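Local coordinates for alpha-n-acetylglucosaminidase family protein (Clostridium perfringens, PDB 4A41) that binds galactose as a family 32 carbohydrate-binding module and probably helps hold its parent family 89 alpha-N-acetylglucosaminidase on glycans, at residues S36-V41 with H60-P65; M30-T35 with G45-A50; A94-I99 with E146-F151; S72-L77 with H139-A144; T87-S92 with S153-N158. All blocks are in the same frame, centred on the assembly; numbering follows the deposited sequence. Where two conformers were deposited one is given.

Interaction 1 (S36-V41 with H60-P65); sequences SEHPDV and HTKYNP. With GAL (beta-D-galactopyranose), chain C.
Tyr-63 and His-60 line the galactose pocket, and His-38 backs the tyrosine from behind as a second-shell residue. The imidazole of His-38 lies flat on the phenol ring, centroids 3.5 Å apart and planes only 5° from parallel. GAL C6 sits over the centre of the opposite face of Tyr-63, so the tyrosine is sandwiched between sugar and histidine. A nearly straight bond from Tyr-63 N to His-38 ND1 (3.1 Å, 172°) fixes the rotation of the imidazole, although the donor is tilted slightly out of the ring plane. His-38 CG stands anti to its own backbone N (chi1 -158°), which swings the ring over to Tyr-63, while His-38 N bonds to His-60 O at 2.8 Å. Farther along, Lys-62 N donates to Ser-36 OG at 2.9 Å, a hydroxyl also bonded to Glu-67. His-60 ND1 gives its proton to Thr-61 O (2.8 Å), which orients NE2 to meet GAL O4 at 2.7 Å. Tyr-63 OH is bonded to Glu-44, another pocket residue. Both segments are loops, the second leaving strand 59-60; Ser-36 and Thr-61 rest on Gln-71 of strand 71-77, and Thr-61 OG1 is bonded to Ala-152 N just ahead of strand 153-160.

Interaction 2 (M30-T35 with G45-A50); sequences MKATAT and GLAKFA. With CA (calcium ion), chain B.
Ala-47 sets its methyl group against strand 31-34, between the methyls of Ala-32 and Ala-34. The side chain is a single atom, CB, which is root and tip at once: it meets Ala-34 CB at 4.0 Å, Ala-32 CB at 4.1 Å and the carbonyl carbon of Thr-33 in between. In return Ala-32 CB rests 3.6 Å from Ala-47 O, and that oxygen is already engaged by Ala-50 N (2.9 Å) inside the 3-10 turn. The contact is therefore one of small apolar groups, which let the turn come close to the strand. A second turn bond joins Phe-49 N to Leu-46 O, and Leu-46 CB lies over the centre of the Phe-49 ring. The same winding directs Phe-49 O to the calcium ion, 2.3 Å away, where Asp-52, Lys-54, Thr-57, Ala-155 and Glu-156 supply the other ligands. Strand 31-34 is the edge of the five-stranded sheet, paired with strand 71-77; the turn packs beneath it, with Ala-47 and Ala-50 also touching Ile-73 of that neighbour and Trp-59 of strand 59-60.

Interaction 3 (A94-I99 with E146-F151); sequences AKNGNI and EGVGGF. With GAL (beta-D-galactopyranose), chain C.
Val-148 O is approached by two backbone donors, Gly-97 N from across the contact at 2.9 Å and, weakly, Phe-151 N from its own loop. A second cross-bond runs the other way, Val-148 N to Asn-98 O at 2.9 Å, and the two join the loop before strand 99-100 to the loop after strand 146-147. Lys-95 to Asn-98 form a type II turn with Gly-97 in its third position, where the positive phi of 90° suits glycine. Val-148 CB presses on Lys-95 O at 3.2 Å, with both methyls also near that oxygen. Gly-97 CA also makes a nearly linear C-H...O contact with Phe-151 O. At the sugar end the side chains of Asn-96 and Phe-151 run side by side and point the same way, amide and ring planes 44° apart. Asn-96 CG is anti to its carbonyl carbon (chi1 -81°), which carries ND2 to galactose: it donates to GAL O4 at 3.0 Å and more weakly to GAL O5 at 3.1 Å. Phe-151 CZ touches GAL C6 at 3.7 Å. O5 and C6 are common to galactose and glucose, but the bond to the axial O4 is consistent with selection against glucose, its equatorial-O4 epimer.

Interaction 4 (S72-L77 with H139-A144); sequences SITLEL and HVKLVA
Strands 71-77 and 139-144 are adjacent, antiparallel members of the five-stranded sheet in the beta-sandwich of this F5/8 type C-like module, and Ile-73 with Leu-142 and Leu-75 with Val-140 are their hydrogen-bonded pairs. Four backbone bonds run between them, the shortest from Leu-75 N to Val-140 O at 2.7 Å. On the face of Ser-72, Thr-74 and Glu-76, polar chains lie across the strands. Lys-141 CG is anti to its backbone N (chi1 174°), and its methylenes run past the hydroxyls of Ser-72 and Thr-74, with CE 3.6 Å from Thr-74 OG1. One water bridges Ser-72 OG and Lys-141 NZ, 2.7 Å from the hydroxyl and accepting from the ammonium at 3.1 Å; the ammonium also makes a cation-pi contact with Phe-113. Nearer the other end Thr-74 CG2 meets the edge of the His-139 ring, while Glu-76 CG touches His-139 NE2 at 3.4 Å and Glu-76 CA makes an off-centre CH-pi contact. The carboxylate itself turns away, where OE2 takes a bond from Gly-78 N. The other face is apolar: Ile-73 CG2 meets Leu-142 CB, and Leu-77 CD1 meets Val-140 CG2, each at 4.1 Å. This face closes on the second sheet through Leu-157 and Val-159 of strand 153-160 and Ile-83 and Phe-86 of strand 80-89, while strands 31-34 and 102-107 flank the pair within its own sheet.

Interaction 5 (T87-S92 with S153-N158); sequences TYLPRS and SAAELN. With CA (calcium ion), chain B; GAL (beta-D-galactopyranose), chain C.
Strands 87-89 and 156-158 run antiparallel, 172° between their directions, until a classic beta bulge sets both Ala-155 and Glu-156 opposite Leu-89. Leu-89 O accepts two amides there, Ala-155 N at 2.8 Å and Glu-156 N at 3.2 Å, and the fold of the bulge turns Ala-155 O and the Glu-156 side chain to the same calcium ion. The metal is bound by Ala-155 O at 2.5 Å and Glu-156 OE2 at 2.4 Å, with Phe-49, Asp-52, Lys-54 and Thr-57 completing the site; Glu-156 OE1 is held by Gln-27. On the face of Tyr-88 and Leu-157 the phenol ring offers its edge to its neighbours: Leu-157 CD2 and Ala-154 CB lie near the ring plane, and Tyr-88 OH donates to Ser-153 O at 2.8 Å. A water joins Thr-87 OG1, Glu-156 O and Asn-158 ND2 on the other face, and a second links Arg-91 N to Ser-153 OG, a hydroxyl also bonded to Asn-96 O. Beyond the strand Arg-91 reaches the galactose. Its CG falls between backbone N and carbonyl carbon (chi1 73°), and a bend at chi3 (-58°) lays the chain past Ser-153 beside His-60. The edge of the guanidinium meets the sugar, NH1 donating to GAL O3 at 2.9 Å and NH2 to that same oxygen at 2.8 Å.

Overall arrangement
Galactose draws together interactions 1, 3 and 5, whose centres lie 12 to 16 Å apart: interaction 1 gives His-60 and Tyr-63, interaction 3 Asn-96 and Phe-151, and interaction 5 Arg-91, which shares one loop with Asn-96. They also touch directly: His-60 packs on Phe-151 and Arg-91, and Gly-97 O of interaction 3 is 2.8 Å from Ser-153 N of interaction 5. Calcium joins interactions 2 and 5 at the start of strand 156-158, where Ala-50 O lies 2.9 Å from Leu-157 N. Interaction 4, about 17 Å between centres from interaction 1, lies within the sandwich; it meets interaction 2 along strand 31-34 and interaction 5 across the core, Ile-73 CG2 on Leu-157 CD1 at 3.7 Å.

Interaction 1 (S36-V41 with H60-P65)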
# COMPACT_ATOMS: atom_id res chain seq x y z
N SER A 36 -5.91 -1.59 9.30
CA SER A 36 -6.49 -0.42 9.92
C SER A 36 -6.86 0.51 8.78
O SER A 36 -6.07 0.68 7.87
CB SER A 36 -5.43 0.23 10.80
OG SER A 36 -5.89 1.41 11.43
N GLU A 37 -8.05 1.09 8.83
CA GLU A 37 -8.43 2.12 7.89
C GLU A 37 -9.32 3.15 8.58
O GLU A 37 -10.23 2.80 9.35
CB GLU A 37 -9.12 1.54 6.63
CG GLU A 37 -10.53 0.96 6.93
CD GLU A 37 -11.25 0.31 5.74
OE1 GLU A 37 -10.67 0.21 4.64
OE2 GLU A 37 -12.43 -0.13 5.93
N HIS A 38 -9.06 4.41 8.31
CA HIS A 38 -9.95 5.46 8.79
C HIS A 38 -11.24 5.49 7.96
O HIS A 38 -11.24 5.24 6.73
CB HIS A 38 -9.21 6.80 8.73
CG HIS A 38 -9.80 7.83 9.63
ND1 HIS A 38 -9.57 7.84 10.99
CD2 HIS A 38 -10.62 8.88 9.38
CE1 HIS A 38 -10.23 8.85 11.54
NE2 HIS A 38 -10.88 9.49 10.58
N PRO A 39 -12.37 5.80 8.61
CA PRO A 39 -13.62 5.81 7.83
C PRO A 39 -13.62 6.89 6.75
O PRO A 39 -12.70 7.73 6.70
CB PRO A 39 -14.71 6.08 8.90
CG PRO A 39 -13.99 6.58 10.10
CD PRO A 39 -12.60 5.97 10.06
N ASP A 40 -14.61 6.84 5.87
CA ASP A 40 -14.69 7.78 4.76
C ASP A 40 -15.10 9.18 5.24
O ASP A 40 -16.28 9.47 5.45
CB ASP A 40 -15.69 7.29 3.72
CG ASP A 40 -15.78 8.22 2.52
OD1 ASP A 40 -14.96 9.19 2.38
OD2 ASP A 40 -16.67 7.96 1.69
N VAL A 41 -14.10 10.06 5.40
CA VAL A 41 -14.33 11.44 5.82
C VAL A 41 -14.05 12.40 4.65
O VAL A 41 -13.88 13.61 4.86
CB VAL A 41 -13.47 11.79 7.07
CG1 VAL A 41 -13.87 10.96 8.27
CG2 VAL A 41 -11.95 11.62 6.80
N HIS A 60 -5.73 5.67 4.66
CA HIS A 60 -5.02 6.20 5.84
C HIS A 60 -5.37 5.30 7.01
O HIS A 60 -6.54 4.88 7.16
CB HIS A 60 -5.51 7.64 6.13
CG HIS A 60 -4.65 8.46 7.07
ND1 HIS A 60 -4.48 8.15 8.41
CD2 HIS A 60 -3.96 9.61 6.86
CE1 HIS A 60 -3.75 9.09 8.99
NE2 HIS A 60 -3.41 9.98 8.07
N THR A 61 -4.38 4.99 7.84
CA THR A 61 -4.64 4.19 9.03
C THR A 61 -5.66 4.93 9.92
O THR A 61 -5.76 6.16 9.89
CB THR A 61 -3.34 3.92 9.84
OG1 THR A 61 -2.59 5.14 9.98
CG2 THR A 61 -2.46 2.86 9.10
N LYS A 62 -6.39 4.15 10.73
CA LYS A 62 -7.39 4.70 11.66
C LYS A 62 -6.75 5.62 12.69
O LYS A 62 -5.74 5.27 13.31
CB LYS A 62 -8.12 3.56 12.37
CG LYS A 62 -9.05 3.97 13.53
CD LYS A 62 -10.18 4.84 13.03
CE LYS A 62 -11.23 5.04 14.11
NZ LYS A 62 -12.08 3.85 14.25
N TYR A 63 -7.35 6.79 12.87
CA TYR A 63 -6.88 7.68 13.92
C TYR A 63 -8.08 8.12 14.79
O TYR A 63 -9.21 7.68 14.56
CB TYR A 63 -6.04 8.82 13.34
CG TYR A 63 -6.73 9.67 12.31
CD1 TYR A 63 -7.47 10.79 12.69
CD2 TYR A 63 -6.64 9.37 10.94
CE1 TYR A 63 -8.11 11.59 11.73
CE2 TYR A 63 -7.26 10.16 9.97
CZ TYR A 63 -7.99 11.28 10.38
OH TYR A 63 -8.61 12.07 9.45
N ASN A 64 -7.79 8.91 15.82
CA ASN A 64 -8.77 9.29 16.86
C ASN A 64 -9.51 8.10 17.53
O ASN A 64 -10.73 7.93 17.36
CB ASN A 64 -9.73 10.39 16.32
CG ASN A 64 -8.98 11.71 15.98
OD1 ASN A 64 -7.92 12.01 16.55
ND2 ASN A 64 -9.55 12.50 15.06
N PRO A 65 -8.77 7.24 18.27
CA PRO A 65 -7.33 7.34 18.50
C PRO A 65 -6.58 6.51 17.47
O PRO A 65 -7.17 5.68 16.76
CB PRO A 65 -7.16 6.74 19.90
CG PRO A 65 -8.21 5.69 19.95
CD PRO A 65 -9.35 6.15 19.08
C1 GAL C . -4.77 15.65 9.51
C2 GAL C . -4.54 15.11 8.11
C3 GAL C . -5.23 13.74 8.03
C4 GAL C . -4.73 12.84 9.16
C5 GAL C . -4.95 13.54 10.50
C6 GAL C . -4.46 12.69 11.68
O1 GAL C . -4.07 16.86 9.60
O2 GAL C . -5.03 16.00 7.12
O3 GAL C . -4.98 13.20 6.74
O4 GAL C . -3.33 12.57 8.96
O5 GAL C . -4.22 14.75 10.45
O6 GAL C . -4.80 13.28 12.93

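Interaction 2 (M30-T35 with G45-A50)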
# COMPACT_ATOMS: atom_id res chain seq x y z
N MET A 30 -8.78 -5.57 -8.61
CA MET A 30 -8.20 -5.85 -7.30
C MET A 30 -9.20 -5.57 -6.20
O MET A 30 -10.22 -4.86 -6.41
CB MET A 30 -6.97 -4.98 -7.06
CG MET A 30 -5.91 -5.08 -8.15
SD MET A 30 -4.49 -4.05 -7.73
CE MET A 30 -3.45 -4.40 -9.14
N LYS A 31 -8.91 -6.11 -5.03
CA LYS A 31 -9.65 -5.76 -3.82
C LYS A 31 -8.62 -5.41 -2.75
O LYS A 31 -7.67 -6.16 -2.51
CB LYS A 31 -10.57 -6.91 -3.37
CG LYS A 31 -11.61 -7.31 -4.41
CD LYS A 31 -12.63 -8.27 -3.83
CE LYS A 31 -13.92 -8.25 -4.65
N ALA A 32 -8.78 -4.23 -2.15
CA ALA A 32 -7.88 -3.76 -1.11
C ALA A 32 -8.52 -3.95 0.26
O ALA A 32 -9.71 -3.64 0.45
CB ALA A 32 -7.53 -2.28 -1.35
N THR A 33 -7.74 -4.52 1.18
CA THR A 33 -8.12 -4.61 2.59
C THR A 33 -6.93 -4.09 3.41
O THR A 33 -5.82 -4.00 2.91
CB THR A 33 -8.49 -6.03 3.00
OG1 THR A 33 -7.39 -6.92 2.74
CG2 THR A 33 -9.74 -6.51 2.22
N ALA A 34 -7.17 -3.70 4.65
CA ALA A 34 -6.08 -3.21 5.47
C ALA A 34 -6.32 -3.60 6.91
O ALA A 34 -7.46 -3.83 7.33
CB ALA A 34 -5.97 -1.70 5.37
N THR A 35 -5.24 -3.64 7.65
CA THR A 35 -5.36 -3.94 9.08
C THR A 35 -6.01 -2.80 9.85
O THR A 35 -6.56 -3.00 10.95
CB THR A 35 -4.02 -4.31 9.68
OG1 THR A 35 -3.07 -3.26 9.47
CG2 THR A 35 -3.51 -5.68 9.08
N GLY A 45 -10.35 7.49 4.70
CA GLY A 45 -9.09 6.77 4.62
C GLY A 45 -9.30 5.30 4.30
O GLY A 45 -8.45 4.48 4.66
N LEU A 46 -10.41 4.97 3.63
CA LEU A 46 -10.71 3.57 3.29
C LEU A 46 -9.60 2.96 2.44
O LEU A 46 -9.04 3.63 1.58
CB LEU A 46 -12.01 3.46 2.52
CG LEU A 46 -13.22 3.96 3.30
CD1 LEU A 46 -14.47 3.79 2.41
CD2 LEU A 46 -13.40 3.23 4.64
N ALA A 47 -9.26 1.69 2.71
CA ALA A 47 -8.27 0.97 1.89
C ALA A 47 -8.51 1.04 0.38
O ALA A 47 -7.55 1.19 -0.43
CB ALA A 47 -8.20 -0.48 2.32
N LYS A 48 -9.77 0.96 -0.02
CA LYS A 48 -10.08 1.00 -1.44
C LYS A 48 -9.67 2.30 -2.14
O LYS A 48 -9.47 2.34 -3.37
CB LYS A 48 -11.55 0.70 -1.69
CG LYS A 48 -12.52 1.80 -1.28
CD LYS A 48 -13.94 1.32 -1.58
CE LYS A 48 -14.95 2.41 -1.27
NZ LYS A 48 -16.31 1.99 -1.78
N PHE A 49 -9.48 3.35 -1.34
CA PHE A 49 -9.00 4.60 -1.90
C PHE A 49 -7.56 4.50 -2.42
O PHE A 49 -7.12 5.34 -3.16
CB PHE A 49 -9.06 5.74 -0.88
CG PHE A 49 -10.46 6.16 -0.51
CD1 PHE A 49 -11.56 5.85 -1.32
CD2 PHE A 49 -10.68 6.85 0.66
CE1 PHE A 49 -12.85 6.26 -0.95
CE2 PHE A 49 -11.98 7.27 1.02
CZ PHE A 49 -13.03 6.98 0.21
N ALA A 50 -6.83 3.45 -2.04
CA ALA A 50 -5.43 3.31 -2.53
C ALA A 50 -5.38 2.76 -3.96
O ALA A 50 -4.33 2.72 -4.55
CB ALA A 50 -4.62 2.40 -1.56
CA CA B . -6.46 7.10 -4.53

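Interaction 3 (A94-I99 with E146-F151)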
# COMPACT_ATOMS: atom_id res chain seq x y z
N ALA A 94 0.51 17.29 1.58
CA ALA A 94 0.69 17.13 3.03
C ALA A 94 1.45 15.82 3.24
O ALA A 94 1.68 15.10 2.26
CB ALA A 94 -0.67 17.07 3.73
N LYS A 95 1.87 15.53 4.48
CA LYS A 95 2.78 14.38 4.72
C LYS A 95 2.36 13.30 5.73
O LYS A 95 3.00 12.23 5.77
CB LYS A 95 4.18 14.90 5.11
CG LYS A 95 4.91 15.58 3.95
CD LYS A 95 6.38 15.88 4.27
CE LYS A 95 7.09 16.42 3.03
NZ LYS A 95 8.59 16.39 3.15
N ASN A 96 1.30 13.52 6.52
CA ASN A 96 0.92 12.49 7.52
C ASN A 96 0.71 11.14 6.86
O ASN A 96 -0.04 11.01 5.86
CB ASN A 96 -0.33 12.84 8.31
CG ASN A 96 -0.06 13.79 9.46
OD1 ASN A 96 1.10 14.12 9.79
ND2 ASN A 96 -1.16 14.23 10.09
N GLY A 97 1.44 10.16 7.37
CA GLY A 97 1.33 8.79 6.88
C GLY A 97 2.28 8.44 5.73
O GLY A 97 2.33 7.27 5.32
N ASN A 98 3.05 9.40 5.23
CA ASN A 98 4.06 9.07 4.22
C ASN A 98 4.95 7.99 4.81
O ASN A 98 5.55 8.17 5.90
CB ASN A 98 4.88 10.30 3.80
CG ASN A 98 4.12 11.19 2.84
OD1 ASN A 98 2.93 11.01 2.60
ND2 ASN A 98 4.82 12.19 2.30
N ILE A 99 5.00 6.86 4.11
CA ILE A 99 5.64 5.68 4.68
C ILE A 99 7.16 5.80 4.51
O ILE A 99 7.64 6.03 3.40
CB ILE A 99 5.09 4.39 4.03
CG1 ILE A 99 3.62 4.23 4.35
CG2 ILE A 99 5.92 3.16 4.49
CD1 ILE A 99 2.89 3.17 3.49
N GLU A 146 7.08 2.28 9.73
CA GLU A 146 7.16 3.68 10.21
C GLU A 146 6.58 4.60 9.17
O GLU A 146 6.71 4.33 7.96
CB GLU A 146 8.61 4.08 10.50
CG GLU A 146 9.26 3.17 11.55
CD GLU A 146 10.68 3.54 11.93
OE1 GLU A 146 11.26 4.51 11.40
OE2 GLU A 146 11.21 2.84 12.82
N GLY A 147 5.94 5.68 9.62
CA GLY A 147 5.42 6.68 8.71
C GLY A 147 5.31 8.01 9.40
O GLY A 147 5.33 8.07 10.64
N VAL A 148 5.15 9.06 8.60
CA VAL A 148 5.16 10.43 9.17
C VAL A 148 4.02 10.57 10.18
O VAL A 148 2.86 10.26 9.89
CB VAL A 148 5.09 11.49 8.08
CG1 VAL A 148 4.86 12.87 8.70
CG2 VAL A 148 6.38 11.51 7.23
N GLY A 149 4.33 11.04 11.40
CA GLY A 149 3.32 11.20 12.43
C GLY A 149 2.94 9.91 13.14
O GLY A 149 2.10 9.92 14.04
N GLY A 150 3.53 8.80 12.70
CA GLY A 150 3.13 7.49 13.21
C GLY A 150 1.86 6.94 12.58
O GLY A 150 1.29 5.98 13.09
N PHE A 151 1.42 7.56 11.48
CA PHE A 151 0.31 7.09 10.66
C PHE A 151 0.92 6.41 9.42
O PHE A 151 2.10 6.54 9.16
CB PHE A 151 -0.51 8.28 10.19
CG PHE A 151 -0.88 9.26 11.28
CD1 PHE A 151 -1.88 8.95 12.19
CD2 PHE A 151 -0.25 10.51 11.36
CE1 PHE A 151 -2.23 9.87 13.21
CE2 PHE A 151 -0.60 11.43 12.38
CZ PHE A 151 -1.57 11.11 13.29
C1 GAL C . -4.77 15.65 9.51
C2 GAL C . -4.54 15.11 8.11
C3 GAL C . -5.23 13.74 8.03
C4 GAL C . -4.73 12.84 9.16
C5 GAL C . -4.95 13.54 10.50
C6 GAL C . -4.46 12.69 11.68
O1 GAL C . -4.07 16.86 9.60
O2 GAL C . -5.03 16.00 7.12
O3 GAL C . -4.98 13.20 6.74
O4 GAL C . -3.33 12.57 8.96
O5 GAL C . -4.22 14.75 10.45
O6 GAL C . -4.80 13.28 12.93

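Interaction 4 (S72-L77 with H139-A144)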
# COMPACT_ATOMS: atom_id res chain seq x y z
N SER A 72 -0.75 -2.53 7.79
CA SER A 72 -0.53 -2.92 6.40
C SER A 72 -1.78 -2.80 5.54
O SER A 72 -2.90 -2.73 6.04
CB SER A 72 -0.00 -4.36 6.32
OG SER A 72 -0.98 -5.30 6.76
N ILE A 73 -1.56 -2.79 4.22
CA ILE A 73 -2.64 -2.82 3.23
C ILE A 73 -2.33 -3.96 2.27
O ILE A 73 -1.19 -4.09 1.82
CB ILE A 73 -2.84 -1.43 2.53
CG1 ILE A 73 -3.91 -1.50 1.44
CG2 ILE A 73 -1.51 -0.90 1.92
CD1 ILE A 73 -4.46 -0.15 1.03
N THR A 74 -3.33 -4.78 2.00
CA THR A 74 -3.17 -5.92 1.08
C THR A 74 -4.02 -5.73 -0.17
O THR A 74 -5.22 -5.40 -0.08
CB THR A 74 -3.59 -7.23 1.78
OG1 THR A 74 -2.72 -7.45 2.89
CG2 THR A 74 -3.46 -8.42 0.82
N LEU A 75 -3.40 -5.96 -1.33
CA LEU A 75 -4.12 -5.97 -2.59
C LEU A 75 -4.26 -7.41 -3.06
O LEU A 75 -3.25 -8.08 -3.32
CB LEU A 75 -3.35 -5.14 -3.62
CG LEU A 75 -2.99 -3.72 -3.20
CD1 LEU A 75 -2.29 -3.05 -4.39
CD2 LEU A 75 -4.21 -2.92 -2.70
N GLU A 76 -5.51 -7.87 -3.16
CA GLU A 76 -5.79 -9.15 -3.83
C GLU A 76 -5.86 -8.80 -5.32
O GLU A 76 -6.67 -7.96 -5.72
CB GLU A 76 -7.08 -9.74 -3.32
CG GLU A 76 -7.44 -11.12 -3.90
CD GLU A 76 -8.35 -10.99 -5.08
OE1 GLU A 76 -9.46 -10.41 -4.93
OE2 GLU A 76 -8.00 -11.48 -6.18
N LEU A 77 -5.02 -9.45 -6.11
CA LEU A 77 -4.71 -8.97 -7.49
C LEU A 77 -5.76 -9.25 -8.58
O LEU A 77 -5.71 -8.64 -9.63
CB LEU A 77 -3.35 -9.52 -7.96
CG LEU A 77 -2.12 -9.12 -7.11
CD1 LEU A 77 -0.89 -9.70 -7.73
CD2 LEU A 77 -1.98 -7.61 -7.03
N HIS A 139 -1.68 -12.02 -4.00
CA HIS A 139 -1.87 -10.91 -3.05
C HIS A 139 -0.53 -10.26 -2.83
O HIS A 139 0.50 -10.94 -2.75
CB HIS A 139 -2.34 -11.40 -1.67
CG HIS A 139 -3.67 -12.07 -1.65
ND1 HIS A 139 -3.90 -13.31 -2.22
CD2 HIS A 139 -4.85 -11.69 -1.10
CE1 HIS A 139 -5.16 -13.65 -2.05
NE2 HIS A 139 -5.77 -12.68 -1.38
N VAL A 140 -0.55 -8.93 -2.67
CA VAL A 140 0.61 -8.14 -2.30
C VAL A 140 0.27 -7.28 -1.09
O VAL A 140 -0.75 -6.61 -1.09
CB VAL A 140 1.06 -7.23 -3.48
CG1 VAL A 140 2.25 -6.34 -3.08
CG2 VAL A 140 1.41 -8.08 -4.68
N LYS A 141 1.14 -7.31 -0.09
CA LYS A 141 0.90 -6.61 1.17
C LYS A 141 2.02 -5.60 1.37
O LYS A 141 3.23 -5.93 1.41
CB LYS A 141 0.83 -7.59 2.36
CG LYS A 141 0.71 -6.86 3.71
CD LYS A 141 0.84 -7.80 4.92
CE LYS A 141 -0.20 -8.90 4.94
NZ LYS A 141 -0.06 -9.64 6.26
N LEU A 142 1.64 -4.35 1.50
CA LEU A 142 2.58 -3.30 1.88
C LEU A 142 2.49 -3.04 3.39
O LEU A 142 1.43 -2.66 3.90
CB LEU A 142 2.31 -1.99 1.12
CG LEU A 142 3.22 -0.81 1.51
CD1 LEU A 142 4.68 -1.06 1.20
CD2 LEU A 142 2.71 0.46 0.80
N VAL A 143 3.59 -3.32 4.08
CA VAL A 143 3.68 -3.16 5.55
C VAL A 143 4.39 -1.83 5.84
O VAL A 143 5.53 -1.59 5.45
CB VAL A 143 4.45 -4.31 6.22
CG1 VAL A 143 4.48 -4.12 7.73
CG2 VAL A 143 3.88 -5.68 5.85
N ALA A 144 3.66 -0.94 6.52
CA ALA A 144 4.23 0.32 7.04
C ALA A 144 4.77 0.13 8.45
O ALA A 144 3.99 -0.00 9.40
CB ALA A 144 3.16 1.41 7.04
O HOH W 1 -0.21 -7.35 8.40

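Interaction 5 (T87-S92 with S153-N158)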
# COMPACT_ATOMS: atom_id res chain seq x y z
N THR A 87 4.64 0.16 -7.13
CA THR A 87 4.85 1.59 -6.90
C THR A 87 3.92 2.09 -5.81
O THR A 87 2.77 1.64 -5.70
CB THR A 87 4.68 2.44 -8.18
OG1 THR A 87 3.33 2.32 -8.68
CG2 THR A 87 5.71 2.00 -9.27
N TYR A 88 4.47 2.99 -4.98
CA TYR A 88 3.75 3.62 -3.90
C TYR A 88 3.74 5.12 -4.18
O TYR A 88 4.82 5.74 -4.21
CB TYR A 88 4.48 3.32 -2.57
CG TYR A 88 4.13 4.22 -1.41
CD1 TYR A 88 2.86 4.21 -0.85
CD2 TYR A 88 5.08 5.10 -0.90
CE1 TYR A 88 2.54 5.05 0.24
CE2 TYR A 88 4.76 5.96 0.18
CZ TYR A 88 3.49 5.92 0.73
OH TYR A 88 3.14 6.73 1.79
N LEU A 89 2.55 5.68 -4.38
CA LEU A 89 2.38 7.13 -4.53
C LEU A 89 1.82 7.69 -3.24
O LEU A 89 0.70 7.36 -2.83
CB LEU A 89 1.46 7.47 -5.72
CG LEU A 89 1.25 8.98 -5.95
CD1 LEU A 89 2.56 9.61 -6.46
CD2 LEU A 89 0.11 9.22 -6.94
N PRO A 90 2.60 8.54 -2.55
CA PRO A 90 2.12 9.18 -1.33
C PRO A 90 1.02 10.18 -1.64
O PRO A 90 0.84 10.62 -2.79
CB PRO A 90 3.33 9.99 -0.85
CG PRO A 90 4.54 9.26 -1.43
CD PRO A 90 4.04 8.80 -2.78
N ARG A 91 0.30 10.53 -0.57
CA ARG A 91 -0.63 11.66 -0.61
C ARG A 91 0.07 12.93 -1.14
O ARG A 91 1.30 13.06 -1.04
CB ARG A 91 -1.20 11.89 0.79
CG ARG A 91 -0.19 12.51 1.76
CD ARG A 91 -0.72 12.57 3.18
NE ARG A 91 -1.97 13.33 3.26
CZ ARG A 91 -2.78 13.32 4.32
NH1 ARG A 91 -2.47 12.62 5.42
NH2 ARG A 91 -3.89 14.06 4.32
N SER A 92 -0.75 13.85 -1.65
CA SER A 92 -0.24 15.10 -2.20
C SER A 92 -0.56 16.28 -1.31
O SER A 92 -1.64 16.37 -0.74
CB SER A 92 -0.80 15.36 -3.60
OG SER A 92 -0.09 16.42 -4.22
N SER A 153 -0.21 6.14 5.19
CA SER A 153 -1.19 6.50 4.16
C SER A 153 -0.64 6.21 2.77
O SER A 153 0.56 6.04 2.61
CB SER A 153 -1.64 7.97 4.28
OG SER A 153 -0.54 8.86 4.13
N ALA A 154 -1.54 6.13 1.78
CA ALA A 154 -1.13 5.87 0.39
C ALA A 154 -2.18 6.39 -0.57
O ALA A 154 -3.36 6.06 -0.41
CB ALA A 154 -0.92 4.34 0.15
N ALA A 155 -1.75 7.21 -1.54
CA ALA A 155 -2.71 7.74 -2.52
C ALA A 155 -3.02 6.69 -3.58
O ALA A 155 -4.18 6.46 -3.87
CB ALA A 155 -2.18 9.01 -3.18
N GLU A 156 -1.97 6.06 -4.13
CA GLU A 156 -2.15 5.06 -5.18
C GLU A 156 -1.08 4.00 -5.07
O GLU A 156 0.10 4.32 -4.98
CB GLU A 156 -2.09 5.68 -6.60
CG GLU A 156 -3.30 6.52 -6.97
CD GLU A 156 -4.54 5.68 -7.08
OE1 GLU A 156 -4.56 4.73 -7.89
OE2 GLU A 156 -5.55 5.96 -6.41
N LEU A 157 -1.50 2.75 -5.19
CA LEU A 157 -0.59 1.60 -5.26
C LEU A 157 -0.80 0.90 -6.57
O LEU A 157 -1.93 0.64 -6.97
CB LEU A 157 -0.94 0.62 -4.11
CG LEU A 157 -0.83 1.22 -2.71
CD1 LEU A 157 -1.27 0.18 -1.65
CD2 LEU A 157 0.60 1.75 -2.40
N ASN A 158 0.32 0.53 -7.20
CA ASN A 158 0.27 -0.24 -8.46
C ASN A 158 1.21 -1.45 -8.42
O ASN A 158 2.28 -1.41 -7.81
CB ASN A 158 0.50 0.66 -9.68
CG ASN A 158 -0.73 1.50 -10.00
OD1 ASN A 158 -1.66 1.01 -10.63
ND2 ASN A 158 -0.73 2.75 -9.55
CA CA B . -6.46 7.10 -4.53
C1 GAL C . -4.77 15.65 9.51
C2 GAL C . -4.54 15.11 8.11
C3 GAL C . -5.23 13.74 8.03
C4 GAL C . -4.73 12.84 9.16
C5 GAL C . -4.95 13.54 10.50
C6 GAL C . -4.46 12.69 11.68
O1 GAL C . -4.07 16.86 9.60
O2 GAL C . -5.03 16.00 7.12
O3 GAL C . -4.98 13.20 6.74
O4 GAL C . -3.33 12.57 8.96
O5 GAL C . -4.22 14.75 10.45
O6 GAL C . -4.80 13.28 12.93
O HOH W 2 1.33 3.97 -7.63
O HOH W 3 1.04 9.18 1.76